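Side-chain contacts in decapping and exoribonuclease protein 1 (Kluyveromyces lactis, PDB 4GPS), which hydrolyses NAD caps and N7-methylguanosine caps from RNA 5' ends and degrades RNA as a 5'-3' exoribonuclease: residues A[165-168]-A[169-172]; A[180-183]-A[184-188]; A[268-271]-A[272-275]; A[388-391]-A[392-396]. All coordinates share one frame; numbering follows the deposited sequence.

Contact 1 of 4, residues A[165-168]-A[169-172]; sequences QRYE and KTLN
Thr170 lies over one face of the Tyr167 ring, and Leu171 reaches the same ring at its edge. The tyrosine CG stands anti to the backbone N (chi1 -165°), which carries the ring from CB along the turn that follows. Tyr167 CD1 comes first, 4.0 Å from Thr170 CB. Along the opposite edge Tyr167 CD2 meets Leu171 CD2 at 3.7 Å, and CE2 keeps close to that methyl. CE1 and CZ lie under CB and CG2 of Thr170, whose CB sits 3.8 Å from the centroid of the Tyr167 ring and nearly on its normal, a CH-pi contact. At the tip, Tyr167 OH touches Thr170 CG2 at 3.7 Å and has a long, weak contact with a water, which donates a shorter hydrogen bond to Thr170 O. The turn belongs to the end of helix 156-167, where the chain leaves the helix for strand 176-181. Two backbone hydrogen bonds of the i to i+3 kind tighten it: Thr170 N to Tyr167 O at 2.9 Å, and Leu171 N to Glu168 O at 3.0 Å. In both the donor stands well above the carbonyl plane. Beyond the turn, the buried tyrosine packs on Lys87, Val89 and His90 of strand 86-95 and on Leu276 of strand 273-285, and its ring meets that of His266 with the planes inclined by roughly 45°.

Contact 2 of 4, residues A[180-183]-A[184-188]; sequences SLRH and HIIDI
Arg182 and Ile186 run side by side in the same direction, one helical turn apart, with Ile186 CD1 set 3.5 Å from Arg182 CG. The arginine holds CG anti to its main-chain nitrogen (chi1 -177°); this extended start lays CG and CD along the isoleucine, and the bend at chi3 turns the guanidinium off to a salt bridge with Glu293, a ligand of the divalent metal cation. Beneath this pair, Ile186 N donates an almost straight bond to Arg182 O, 2.9 Å long. On the next helical position His183 and Asp187 cross with ring and carboxylate planes about 80° apart; His183 CD2 comes 3.3 Å from Asp187 OD2. The other carboxylate oxygen, OD1, is salt-bridged to Arg313. Replacing Asp187 by an alanine would probably leave Arg313 without this acidic mate and remove the carboxylate beside His183 CD2. Where strand 176-181 passes directly into helix 182-190, Leu181 O accepts from Ser180 OG at 2.8 Å and from His184 N at 3.2 Å, the two donors arriving from opposite faces of its plane. Ser180 OG, anti to its backbone N (chi1 172°) and beside its carbonyl carbon, lies 3.6 Å from His184 CB and 3.9 Å from Ile185 CD1. The junction is bound to strand 273-285 by backbone hydrogen bonds, while helix 305-319 receives Ile186 and strand 198-204 takes His184, Asp187 and Ile188.

Contact 3 of 4, residues A[268-271]-A[272-275]; sequences SLND and EIDL
Ile273 places CG1 anti to its own carbonyl carbon (chi1 -62°) and CG2 anti to its nitrogen, which turns the CG2 methyl to Leu269 and the CG1-CD1 arm to Asn270. Leu269 has an unusual first torsion, 146°, and its CG comes to rest 3.7 Å from Ile273 CG2, the two side chains lying alongside and pointing the same way. Asn270 runs beside the isoleucine as well, its CB 3.7 Å from Ile273 CB. The backbone closes the turn of a beta hairpin: Ile273 O takes hydrogen bonds from Leu269 N at 2.9 Å and from Asn270 N at 3.0 Å. The Asn270 bond lies in the carbonyl plane on a lone pair, whereas the Leu269 donor is tilted 21° from it, so one strand carbonyl oxygen is gripped by two successive amides, as in a classic beta bulge. An alanine in place of Ile273 would probably open a gap beside Leu269 CG and leave that side chain freer to turn. Past the bulge, Ser268 and Asp274 form an antiparallel non-hydrogen-bonded pair, and Asp274 OD1 lies 3.4 Å from Ser268 CA. Lys175 binds both side chains, by a salt bridge to Asp274 OD1 and a hydrogen bond to Ser268 OG. The hairpin joins strands 259-268 and 273-285; strand 176-181 lies along the latter, with Phe178 against Ile273 and Leu275, while helix 370-393 packs on Leu269 through Phe377 and Phe381.

Contact 4 of 4, residues A[388-391]-A[392-396]; sequences LLLL and SQEST
The last turn of helix 370-393 carries this contact, with Ser392 folding its hydroxyl back onto the preceding turn. Ser392 OG sits between its backbone N and carbonyl carbon (chi1 79°), and from there it donates to Leu389 O at 3.2 Å, from a position tilted 30° from the carbonyl plane. Its CB rests against Leu388 O at 3.3 Å. The same carbonyl of Leu388 accepts the regular helical bond from Ser392 N, 3.0 Å long. Leu389 O is shared more widely: weak bonds from Ser392 N and Gln393 N join that of the hydroxyl, and the Gln393 CG methylene lies 3.3 Å from it. Such a pattern marks the C-terminal end of the helix, where Gln393 N also has a weak bond to Leu390 O and Glu394 is the first residue to leave helical angles. On the exposed side, with CG anti to its nitrogen (chi1 179°) and a bend at chi2, Leu390 presents CD1 to two polar ends. Glu394 OE1 touches Leu390 CD1 at 3.7 Å and Gln393 OE1 lies 3.8 Å from the same methyl, the glutamine crossing the leucine at about a right angle. After the helix the chain turns, and Ser395 CB packs 3.2 Å from Leu391 O, while Ser395 OG is hydrogen-bonded to Ser397 N. The other side of the helix faces strands: Leu388 and Leu391 lie on Phe400 and Ile412, and Ser392 meets Val204 as well as Phe400.

In the fold
Contact 2 is the buried one, near the centre of the chain, and alone reaches towards the metal site; contact 1 lies at the surface, while contacts 3 and 4 are partly buried. Contacts 2 and 3 share the sheet through neighbouring strands 176-181 and 273-285 and touch where Ile185 packs on Leu275. Contact 1 meets contact 3 through Asn172 and Asp274. Contact 4 touches none of the others, though its helix 370-393 also packs on the hairpin of contact 3. An aromatic face dominates contact 1, a hydroxyl-to-backbone bond contact 4; contact 2 sets arginine-acid pairs at a buried strand-to-helix junction, while contact 3 combines a shared carbonyl, aliphatic packing and salt bridges to outside lysines.

Contact 1 of 4, residues A[165-168]-A[169-172]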
ATOM      1  N   GLN A 165      -3.542  16.240 -12.402  1.00 48.71           N
ATOM      2  CA  GLN A 165      -3.597  17.519 -13.086  1.00 49.37           C
ATOM      3  C   GLN A 165      -2.589  18.505 -12.480  1.00 48.25           C
ATOM      4  O   GLN A 165      -1.973  19.270 -13.201  1.00 49.57           O
ATOM      5  CB  GLN A 165      -5.020  18.057 -12.993  1.00 53.76           C
ATOM      6  CG  GLN A 165      -5.192  19.541 -13.201  1.00 64.86           C
ATOM      7  CD  GLN A 165      -6.672  19.929 -13.287  1.00 72.90           C
ATOM      8  OE1 GLN A 165      -7.381  19.485 -14.207  1.00 77.13           O
ATOM      9  NE2 GLN A 165      -7.148  20.743 -12.328  1.00 65.20           N
ATOM     10  N   ARG A 166      -2.407  18.472 -11.162  1.00 45.43           N
ATOM     11  CA  ARG A 166      -1.490  19.385 -10.503  1.00 44.69           C
ATOM     12  C   ARG A 166      -0.039  19.057 -10.715  1.00 45.82           C
ATOM     13  O   ARG A 166       0.813  19.934 -10.589  1.00 51.77           O
ATOM     14  CB  ARG A 166      -1.680  19.376  -8.999  1.00 47.39           C
ATOM     15  CG  ARG A 166      -2.721  20.231  -8.429  1.00 53.80           C
ATOM     16  CD  ARG A 166      -2.637  20.018  -6.923  1.00 64.01           C
ATOM     17  NE  ARG A 166      -2.070  21.154  -6.201  1.00 60.13           N
ATOM     18  CZ  ARG A 166      -2.776  22.215  -5.814  1.00 56.63           C
ATOM     19  NH1 ARG A 166      -4.082  22.295  -6.074  1.00 50.47           N
ATOM     20  NH2 ARG A 166      -2.170  23.193  -5.154  1.00 62.76           N
ATOM     21  N   TYR A 167       0.252  17.791 -10.981  1.00 42.77           N
ATOM     22  CA  TYR A 167       1.629  17.344 -11.139  1.00 42.11           C
ATOM     23  C   TYR A 167       2.036  16.984 -12.559  1.00 44.19           C
ATOM     24  O   TYR A 167       3.188  16.697 -12.819  1.00 47.98           O
ATOM     25  CB  TYR A 167       1.847  16.118 -10.253  1.00 43.70           C
ATOM     26  CG  TYR A 167       3.297  15.755 -10.034  1.00 45.49           C
ATOM     27  CD1 TYR A 167       4.081  16.488  -9.152  1.00 45.01           C
ATOM     28  CD2 TYR A 167       3.895  14.700 -10.733  1.00 46.83           C
ATOM     29  CE1 TYR A 167       5.437  16.191  -8.964  1.00 49.79           C
ATOM     30  CE2 TYR A 167       5.260  14.382 -10.543  1.00 49.41           C
ATOM     31  CZ  TYR A 167       6.016  15.137  -9.656  1.00 50.35           C
ATOM     32  OH  TYR A 167       7.344  14.845  -9.444  1.00 57.45           O
ATOM     33  N   GLU A 168       1.099  17.000 -13.486  1.00 47.22           N
ATOM     34  CA  GLU A 168       1.401  16.568 -14.839  1.00 52.31           C
ATOM     35  C   GLU A 168       2.558  17.257 -15.532  1.00 49.72           C
ATOM     36  O   GLU A 168       3.347  16.618 -16.214  1.00 52.92           O
ATOM     37  CB  GLU A 168       0.136  16.660 -15.682  1.00 53.54           C
ATOM     38  CG  GLU A 168       0.217  17.571 -16.839  1.00 60.12           C
ATOM     39  CD  GLU A 168      -1.049  17.486 -17.602  1.00 70.23           C
ATOM     40  OE1 GLU A 168      -1.250  16.441 -18.272  1.00 72.40           O
ATOM     41  OE2 GLU A 168      -1.853  18.443 -17.506  1.00 73.87           O
ATOM     42  N   LYS A 169       2.629  18.562 -15.371  1.00 47.42           N
ATOM     43  CA  LYS A 169       3.692  19.337 -15.958  1.00 51.26           C
ATOM     44  C   LYS A 169       5.055  18.856 -15.479  1.00 46.40           C
ATOM     45  O   LYS A 169       6.046  19.021 -16.170  1.00 48.98           O
ATOM     46  CB  LYS A 169       3.512  20.815 -15.598  1.00 58.34           C
ATOM     47  CG  LYS A 169       2.147  21.345 -16.004  1.00 74.15           C
ATOM     48  CD  LYS A 169       2.123  22.859 -16.179  1.00 81.65           C
ATOM     49  CE  LYS A 169       2.442  23.237 -17.625  1.00 85.66           C
ATOM     50  NZ  LYS A 169       1.611  22.431 -18.580  1.00 83.77           N
ATOM     51  N   THR A 170       5.086  18.243 -14.305  1.00 38.89           N
ATOM     52  CA  THR A 170       6.316  17.778 -13.709  1.00 38.08           C
ATOM     53  C   THR A 170       6.659  16.318 -14.024  1.00 40.84           C
ATOM     54  O   THR A 170       7.705  15.829 -13.612  1.00 38.80           O
ATOM     55  CB  THR A 170       6.271  17.971 -12.187  1.00 39.38           C
ATOM     56  OG1 THR A 170       5.758  19.280 -11.892  1.00 45.38           O
ATOM     57  CG2 THR A 170       7.679  17.828 -11.567  1.00 33.49           C
ATOM     58  N   LEU A 171       5.801  15.619 -14.759  1.00 39.07           N
ATOM     59  CA  LEU A 171       6.104  14.234 -15.058  1.00 41.47           C
ATOM     60  C   LEU A 171       7.284  14.157 -16.024  1.00 44.80           C
ATOM     61  O   LEU A 171       7.590  15.121 -16.721  1.00 48.55           O
ATOM     62  CB  LEU A 171       4.885  13.547 -15.672  1.00 44.41           C
ATOM     63  CG  LEU A 171       3.737  13.241 -14.713  1.00 45.89           C
ATOM     64  CD1 LEU A 171       2.611  12.636 -15.486  1.00 47.64           C
ATOM     65  CD2 LEU A 171       4.192  12.306 -13.603  1.00 42.27           C
ATOM     66  N   ASN A 172       7.937  13.010 -16.068  1.00 41.31           N
ATOM     67  CA  ASN A 172       9.062  12.811 -16.972  1.00 41.74           C
ATOM     68  C   ASN A 172       8.489  12.349 -18.321  1.00 42.28           C
ATOM     69  O   ASN A 172       8.085  11.207 -18.460  1.00 41.89           O
ATOM     70  CB  ASN A 172       9.986  11.764 -16.362  1.00 39.96           C
ATOM     71  CG  ASN A 172      11.205  11.455 -17.223  1.00 44.36           C
ATOM     72  OD1 ASN A 172      12.202  10.977 -16.703  1.00 51.87           O
ATOM     73  ND2 ASN A 172      11.125  11.683 -18.519  1.00 38.32           N
TER
HETATM   74  O   HOH W   1       8.722  13.591 -12.283  1.00 60.83           O

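Contact 2 of 4, residues A[180-183]-A[184-188]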
ATOM      1  N   SER A 180      -2.025   5.856  -9.897  1.00 40.63           N
ATOM      2  CA  SER A 180      -2.927   4.963  -9.193  1.00 40.51           C
ATOM      3  C   SER A 180      -3.032   5.151  -7.678  1.00 42.80           C
ATOM      4  O   SER A 180      -2.161   5.767  -7.071  1.00 38.16           O
ATOM      5  CB  SER A 180      -2.446   3.529  -9.506  1.00 39.60           C
ATOM      6  OG  SER A 180      -3.114   2.551  -8.744  1.00 39.72           O
ATOM      7  N   LEU A 181      -4.106   4.636  -7.066  1.00 42.04           N
ATOM      8  CA  LEU A 181      -4.193   4.660  -5.609  1.00 40.06           C
ATOM      9  C   LEU A 181      -3.205   3.552  -5.184  1.00 42.61           C
ATOM     10  O   LEU A 181      -3.023   2.561  -5.912  1.00 41.40           O
ATOM     11  CB  LEU A 181      -5.581   4.287  -5.138  1.00 39.39           C
ATOM     12  CG  LEU A 181      -6.644   5.223  -5.688  1.00 42.11           C
ATOM     13  CD1 LEU A 181      -8.034   4.610  -5.446  1.00 37.03           C
ATOM     14  CD2 LEU A 181      -6.465   6.612  -5.050  1.00 36.12           C
ATOM     15  N   ARG A 182      -2.558   3.717  -4.032  1.00 37.46           N
ATOM     16  CA  ARG A 182      -1.599   2.733  -3.556  1.00 35.60           C
ATOM     17  C   ARG A 182      -2.165   1.302  -3.469  1.00 40.27           C
ATOM     18  O   ARG A 182      -1.481   0.334  -3.787  1.00 41.79           O
ATOM     19  CB  ARG A 182      -1.063   3.144  -2.191  1.00 36.84           C
ATOM     20  CG  ARG A 182      -0.015   2.189  -1.678  1.00 39.71           C
ATOM     21  CD  ARG A 182       0.653   2.724  -0.443  1.00 35.27           C
ATOM     22  NE  ARG A 182      -0.356   2.914   0.568  1.00 40.78           N
ATOM     23  CZ  ARG A 182      -0.081   3.260   1.808  1.00 44.20           C
ATOM     24  NH1 ARG A 182       1.180   3.439   2.177  1.00 38.21           N
ATOM     25  NH2 ARG A 182      -1.064   3.448   2.671  1.00 48.37           N
ATOM     26  N   HIS A 183      -3.413   1.179  -3.033  1.00 42.13           N
ATOM     27  CA  HIS A 183      -4.078  -0.111  -2.898  1.00 41.18           C
ATOM     28  C   HIS A 183      -3.912  -0.999  -4.139  1.00 39.22           C
ATOM     29  O   HIS A 183      -3.665  -2.193  -4.015  1.00 39.16           O
ATOM     30  CB  HIS A 183      -5.581   0.098  -2.618  1.00 45.03           C
ATOM     31  CG  HIS A 183      -6.241  -1.087  -1.997  1.00 61.05           C
ATOM     32  ND1 HIS A 183      -6.224  -1.320  -0.636  1.00 70.41           N
ATOM     33  CD2 HIS A 183      -6.860  -2.159  -2.552  1.00 67.81           C
ATOM     34  CE1 HIS A 183      -6.799  -2.485  -0.379  1.00 67.17           C
ATOM     35  NE2 HIS A 183      -7.193  -3.016  -1.523  1.00 66.15           N
ATOM     36  N   HIS A 184      -4.055  -0.434  -5.335  1.00 39.32           N
ATOM     37  CA  HIS A 184      -3.934  -1.250  -6.544  1.00 38.69           C
ATOM     38  C   HIS A 184      -2.517  -1.626  -6.891  1.00 41.09           C
ATOM     39  O   HIS A 184      -2.311  -2.649  -7.542  1.00 40.33           O
ATOM     40  CB  HIS A 184      -4.576  -0.579  -7.750  1.00 35.96           C
ATOM     41  CG  HIS A 184      -6.008  -0.232  -7.538  1.00 42.55           C
ATOM     42  ND1 HIS A 184      -6.900  -1.104  -6.950  1.00 47.63           N
ATOM     43  CD2 HIS A 184      -6.690   0.914  -7.766  1.00 44.73           C
ATOM     44  CE1 HIS A 184      -8.070  -0.506  -6.816  1.00 44.93           C
ATOM     45  NE2 HIS A 184      -7.969   0.719  -7.302  1.00 46.90           N
ATOM     46  N   ILE A 185      -1.540  -0.808  -6.487  1.00 38.23           N
ATOM     47  CA  ILE A 185      -0.171  -1.163  -6.777  1.00 36.17           C
ATOM     48  C   ILE A 185       0.112  -2.333  -5.824  1.00 39.61           C
ATOM     49  O   ILE A 185       0.637  -3.364  -6.221  1.00 40.39           O
ATOM     50  CB  ILE A 185       0.818   0.025  -6.554  1.00 39.21           C
ATOM     51  CG1 ILE A 185       0.451   1.224  -7.459  1.00 31.01           C
ATOM     52  CG2 ILE A 185       2.205  -0.419  -6.914  1.00 29.74           C
ATOM     53  CD1 ILE A 185       0.364   0.836  -8.932  1.00 30.11           C
ATOM     54  N   ILE A 186      -0.272  -2.201  -4.571  1.00 37.79           N
ATOM     55  CA  ILE A 186      -0.066  -3.304  -3.671  1.00 40.16           C
ATOM     56  C   ILE A 186      -0.741  -4.589  -4.241  1.00 42.42           C
ATOM     57  O   ILE A 186      -0.109  -5.656  -4.275  1.00 42.87           O
ATOM     58  CB  ILE A 186      -0.614  -2.978  -2.253  1.00 40.10           C
ATOM     59  CG1 ILE A 186       0.228  -1.878  -1.627  1.00 40.14           C
ATOM     60  CG2 ILE A 186      -0.563  -4.219  -1.339  1.00 36.12           C
ATOM     61  CD1 ILE A 186      -0.510  -1.113  -0.549  1.00 35.71           C
ATOM     62  N   ASP A 187      -1.992  -4.495  -4.712  1.00 40.48           N
ATOM     63  CA  ASP A 187      -2.680  -5.686  -5.228  1.00 40.62           C
ATOM     64  C   ASP A 187      -1.889  -6.364  -6.343  1.00 43.08           C
ATOM     65  O   ASP A 187      -1.791  -7.586  -6.383  1.00 47.85           O
ATOM     66  CB  ASP A 187      -4.086  -5.387  -5.804  1.00 41.77           C
ATOM     67  CG  ASP A 187      -5.118  -4.987  -4.743  1.00 46.54           C
ATOM     68  OD1 ASP A 187      -5.088  -5.522  -3.604  1.00 40.86           O
ATOM     69  OD2 ASP A 187      -5.978  -4.127  -5.077  1.00 50.47           O
ATOM     70  N   ILE A 188      -1.358  -5.567  -7.263  1.00 41.01           N
ATOM     71  CA  ILE A 188      -0.613  -6.104  -8.369  1.00 38.30           C
ATOM     72  C   ILE A 188       0.670  -6.786  -7.905  1.00 39.68           C
ATOM     73  O   ILE A 188       1.010  -7.831  -8.422  1.00 40.64           O
ATOM     74  CB  ILE A 188      -0.259  -4.999  -9.367  1.00 40.11           C
ATOM     75  CG1 ILE A 188      -1.523  -4.548 -10.089  1.00 33.66           C
ATOM     76  CG2 ILE A 188       0.850  -5.497 -10.328  1.00 31.44           C
ATOM     77  CD1 ILE A 188      -1.436  -3.124 -10.647  1.00 30.96           C
TER

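Contact 3 of 4, residues A[268-271]-A[272-275]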
ATOM      1  N   SER A 268      10.495   6.216  -9.247  1.00 42.12           N
ATOM      2  CA  SER A 268      10.940   5.572 -10.467  1.00 41.86           C
ATOM      3  C   SER A 268      11.003   4.076 -10.230  1.00 40.62           C
ATOM      4  O   SER A 268      11.483   3.611  -9.189  1.00 40.92           O
ATOM      5  CB  SER A 268      12.318   6.117 -10.854  1.00 43.21           C
ATOM      6  OG  SER A 268      12.707   5.629 -12.109  1.00 47.56           O
ATOM      7  N   LEU A 269      10.493   3.325 -11.191  1.00 36.97           N
ATOM      8  CA  LEU A 269      10.494   1.889 -11.097  1.00 39.88           C
ATOM      9  C   LEU A 269      11.483   1.323 -12.119  1.00 45.68           C
ATOM     10  O   LEU A 269      12.188   0.335 -11.849  1.00 42.34           O
ATOM     11  CB  LEU A 269       9.056   1.401 -11.338  1.00 38.98           C
ATOM     12  CG  LEU A 269       8.485   0.146 -12.004  1.00 40.91           C
ATOM     13  CD1 LEU A 269       9.480  -0.935 -12.279  1.00 42.86           C
ATOM     14  CD2 LEU A 269       7.406  -0.369 -11.104  1.00 43.59           C
ATOM     15  N   ASN A 270      11.555   2.013 -13.256  1.00 47.37           N
ATOM     16  CA  ASN A 270      12.372   1.648 -14.416  1.00 51.84           C
ATOM     17  C   ASN A 270      13.007   2.808 -15.107  1.00 48.86           C
ATOM     18  O   ASN A 270      12.730   3.953 -14.826  1.00 50.57           O
ATOM     19  CB  ASN A 270      11.496   1.049 -15.523  1.00 53.74           C
ATOM     20  CG  ASN A 270      11.561  -0.385 -15.539  1.00 54.43           C
ATOM     21  OD1 ASN A 270      12.209  -0.972 -14.676  1.00 61.45           O
ATOM     22  ND2 ASN A 270      10.905  -1.002 -16.497  1.00 53.55           N
ATOM     23  N   ASP A 271      13.788   2.464 -16.113  1.00 48.13           N
ATOM     24  CA  ASP A 271      14.380   3.465 -16.949  1.00 48.81           C
ATOM     25  C   ASP A 271      13.268   3.876 -17.911  1.00 45.71           C
ATOM     26  O   ASP A 271      13.406   4.842 -18.645  1.00 46.04           O
ATOM     27  CB  ASP A 271      15.563   2.873 -17.701  1.00 51.18           C
ATOM     28  CG  ASP A 271      16.868   3.052 -16.948  1.00 59.02           C
ATOM     29  OD1 ASP A 271      17.860   2.385 -17.321  1.00 67.15           O
ATOM     30  OD2 ASP A 271      16.905   3.870 -15.992  1.00 56.15           O
ATOM     31  N   GLU A 272      12.153   3.142 -17.895  1.00 43.89           N
ATOM     32  CA  GLU A 272      11.041   3.463 -18.791  1.00 43.61           C
ATOM     33  C   GLU A 272       9.730   3.760 -18.046  1.00 44.75           C
ATOM     34  O   GLU A 272       8.780   4.304 -18.624  1.00 46.32           O
ATOM     35  CB  GLU A 272      10.792   2.293 -19.747  1.00 43.53           C
ATOM     36  CG  GLU A 272      11.923   1.968 -20.709  1.00 47.62           C
ATOM     37  CD  GLU A 272      11.723   0.629 -21.405  1.00 56.51           C
ATOM     38  OE1 GLU A 272      10.569   0.275 -21.736  1.00 57.72           O
ATOM     39  OE2 GLU A 272      12.727  -0.081 -21.635  1.00 66.28           O
ATOM     40  N   ILE A 273       9.709   3.447 -16.753  1.00 42.29           N
ATOM     41  CA  ILE A 273       8.499   3.562 -15.957  1.00 39.19           C
ATOM     42  C   ILE A 273       8.576   4.330 -14.621  1.00 38.90           C
ATOM     43  O   ILE A 273       9.466   4.077 -13.831  1.00 39.91           O
ATOM     44  CB  ILE A 273       8.005   2.113 -15.643  1.00 39.49           C
ATOM     45  CG1 ILE A 273       7.657   1.393 -16.939  1.00 29.57           C
ATOM     46  CG2 ILE A 273       6.842   2.131 -14.646  1.00 37.51           C
ATOM     47  CD1 ILE A 273       7.481  -0.136 -16.727  1.00 30.79           C
ATOM     48  N   ASP A 274       7.633   5.250 -14.383  1.00 35.70           N
ATOM     49  CA  ASP A 274       7.539   5.983 -13.114  1.00 38.26           C
ATOM     50  C   ASP A 274       6.161   5.654 -12.560  1.00 42.36           C
ATOM     51  O   ASP A 274       5.291   5.216 -13.303  1.00 45.35           O
ATOM     52  CB  ASP A 274       7.597   7.523 -13.270  1.00 37.25           C
ATOM     53  CG  ASP A 274       8.992   8.049 -13.500  1.00 43.08           C
ATOM     54  OD1 ASP A 274       9.954   7.347 -13.147  1.00 44.72           O
ATOM     55  OD2 ASP A 274       9.118   9.174 -14.035  1.00 46.19           O
ATOM     56  N   LEU A 275       5.967   5.903 -11.265  1.00 39.81           N
ATOM     57  CA  LEU A 275       4.691   5.692 -10.613  1.00 39.64           C
ATOM     58  C   LEU A 275       4.267   6.970  -9.879  1.00 42.84           C
ATOM     59  O   LEU A 275       5.087   7.595  -9.203  1.00 46.08           O
ATOM     60  CB  LEU A 275       4.788   4.572  -9.580  1.00 36.68           C
ATOM     61  CG  LEU A 275       4.936   3.113  -9.967  1.00 41.45           C
ATOM     62  CD1 LEU A 275       4.399   2.279  -8.783  1.00 40.67           C
ATOM     63  CD2 LEU A 275       4.177   2.800 -11.251  1.00 38.96           C
TER

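Contact 4 of 4, residues A[388-391]-A[392-396]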
ATOM      1  N   LEU A 388       0.075  -2.697 -22.825  1.00 46.99           N
ATOM      2  CA  LEU A 388      -1.068  -1.790 -22.909  1.00 49.82           C
ATOM      3  C   LEU A 388      -0.779  -0.758 -23.990  1.00 51.75           C
ATOM      4  O   LEU A 388      -1.698  -0.329 -24.689  1.00 53.75           O
ATOM      5  CB  LEU A 388      -1.372  -1.104 -21.572  1.00 45.38           C
ATOM      6  CG  LEU A 388      -1.961  -2.086 -20.565  1.00 47.81           C
ATOM      7  CD1 LEU A 388      -1.872  -1.541 -19.183  1.00 49.62           C
ATOM      8  CD2 LEU A 388      -3.384  -2.366 -20.930  1.00 46.75           C
ATOM      9  N   LEU A 389       0.487  -0.370 -24.154  1.00 50.41           N
ATOM     10  CA  LEU A 389       0.798   0.618 -25.182  1.00 53.91           C
ATOM     11  C   LEU A 389       0.641  -0.000 -26.568  1.00 57.83           C
ATOM     12  O   LEU A 389       0.079   0.621 -27.465  1.00 58.20           O
ATOM     13  CB  LEU A 389       2.212   1.165 -25.020  1.00 50.69           C
ATOM     14  CG  LEU A 389       2.412   2.023 -23.777  1.00 51.82           C
ATOM     15  CD1 LEU A 389       3.810   2.580 -23.806  1.00 43.44           C
ATOM     16  CD2 LEU A 389       1.368   3.137 -23.729  1.00 47.28           C
ATOM     17  N   LEU A 390       1.131  -1.225 -26.735  1.00 56.07           N
ATOM     18  CA  LEU A 390       1.017  -1.900 -28.006  1.00 56.46           C
ATOM     19  C   LEU A 390      -0.461  -2.041 -28.410  1.00 58.29           C
ATOM     20  O   LEU A 390      -0.845  -1.668 -29.520  1.00 54.41           O
ATOM     21  CB  LEU A 390       1.674  -3.276 -27.928  1.00 57.83           C
ATOM     22  CG  LEU A 390       1.585  -4.064 -29.234  1.00 61.08           C
ATOM     23  CD1 LEU A 390       2.220  -3.217 -30.319  1.00 59.49           C
ATOM     24  CD2 LEU A 390       2.288  -5.418 -29.121  1.00 58.59           C
ATOM     25  N   LEU A 391      -1.288  -2.564 -27.504  1.00 58.99           N
ATOM     26  CA  LEU A 391      -2.709  -2.755 -27.793  1.00 59.22           C
ATOM     27  C   LEU A 391      -3.477  -1.470 -28.057  1.00 62.65           C
ATOM     28  O   LEU A 391      -4.383  -1.469 -28.867  1.00 62.74           O
ATOM     29  CB  LEU A 391      -3.407  -3.496 -26.650  1.00 56.23           C
ATOM     30  CG  LEU A 391      -3.123  -4.983 -26.462  1.00 54.39           C
ATOM     31  CD1 LEU A 391      -3.885  -5.503 -25.271  1.00 54.90           C
ATOM     32  CD2 LEU A 391      -3.509  -5.735 -27.720  1.00 57.70           C
ATOM     33  N   SER A 392      -3.102  -0.380 -27.396  1.00 66.94           N
ATOM     34  CA  SER A 392      -3.821   0.883 -27.548  1.00 74.44           C
ATOM     35  C   SER A 392      -3.622   1.616 -28.872  1.00 76.42           C
ATOM     36  O   SER A 392      -4.469   2.427 -29.254  1.00 76.90           O
ATOM     37  CB  SER A 392      -3.519   1.840 -26.370  1.00 76.00           C
ATOM     38  OG  SER A 392      -2.266   2.506 -26.505  1.00 79.09           O
ATOM     39  N   GLN A 393      -2.520   1.354 -29.565  1.00 80.17           N
ATOM     40  CA  GLN A 393      -2.273   1.998 -30.858  1.00 88.83           C
ATOM     41  C   GLN A 393      -3.242   1.355 -31.840  1.00 94.57           C
ATOM     42  O   GLN A 393      -3.987   2.038 -32.563  1.00 94.43           O
ATOM     43  CB  GLN A 393      -0.836   1.738 -31.308  1.00 88.12           C
ATOM     44  CG  GLN A 393       0.161   2.217 -30.297  1.00 96.09           C
ATOM     45  CD  GLN A 393       1.562   1.699 -30.533  1.00100.60           C
ATOM     46  OE1 GLN A 393       1.783   0.492 -30.673  1.00102.96           O
ATOM     47  NE2 GLN A 393       2.528   2.613 -30.558  1.00103.23           N
ATOM     48  N   GLU A 394      -3.223   0.021 -31.809  1.00 98.68           N
ATOM     49  CA  GLU A 394      -4.034  -0.861 -32.642  1.00100.00           C
ATOM     50  C   GLU A 394      -5.459  -1.041 -32.089  1.00 99.96           C
ATOM     51  O   GLU A 394      -5.988  -2.157 -32.079  1.00100.63           O
ATOM     52  CB  GLU A 394      -3.342  -2.229 -32.715  1.00102.81           C
ATOM     53  CG  GLU A 394      -1.851  -2.183 -33.086  1.00106.38           C
ATOM     54  CD  GLU A 394      -1.102  -3.485 -32.746  1.00110.89           C
ATOM     55  OE1 GLU A 394       0.020  -3.683 -33.279  1.00110.08           O
ATOM     56  OE2 GLU A 394      -1.627  -4.302 -31.942  1.00110.74           O
ATOM     57  N   SER A 395      -6.079   0.047 -31.634  1.00 97.55           N
ATOM     58  CA  SER A 395      -7.428  -0.026 -31.077  1.00 96.40           C
ATOM     59  C   SER A 395      -8.068   1.352 -30.888  1.00 96.81           C
ATOM     60  O   SER A 395      -7.394   2.380 -30.950  1.00 97.39           O
ATOM     61  CB  SER A 395      -7.392  -0.771 -29.736  1.00 96.03           C
ATOM     62  OG  SER A 395      -8.656  -0.769 -29.088  1.00 97.01           O
ATOM     63  N   THR A 396      -9.381   1.347 -30.667  1.00 97.47           N
ATOM     64  CA  THR A 396     -10.183   2.559 -30.459  1.00 96.93           C
ATOM     65  C   THR A 396     -10.474   2.657 -28.962  1.00 95.35           C
ATOM     66  O   THR A 396     -11.092   3.615 -28.475  1.00 95.66           O
ATOM     67  CB  THR A 396     -11.545   2.457 -31.191  1.00 98.08           C
ATOM     68  OG1 THR A 396     -11.351   1.849 -32.475  1.00 99.57           O
ATOM     69  CG2 THR A 396     -12.166   3.842 -31.377  1.00 98.44           C
TER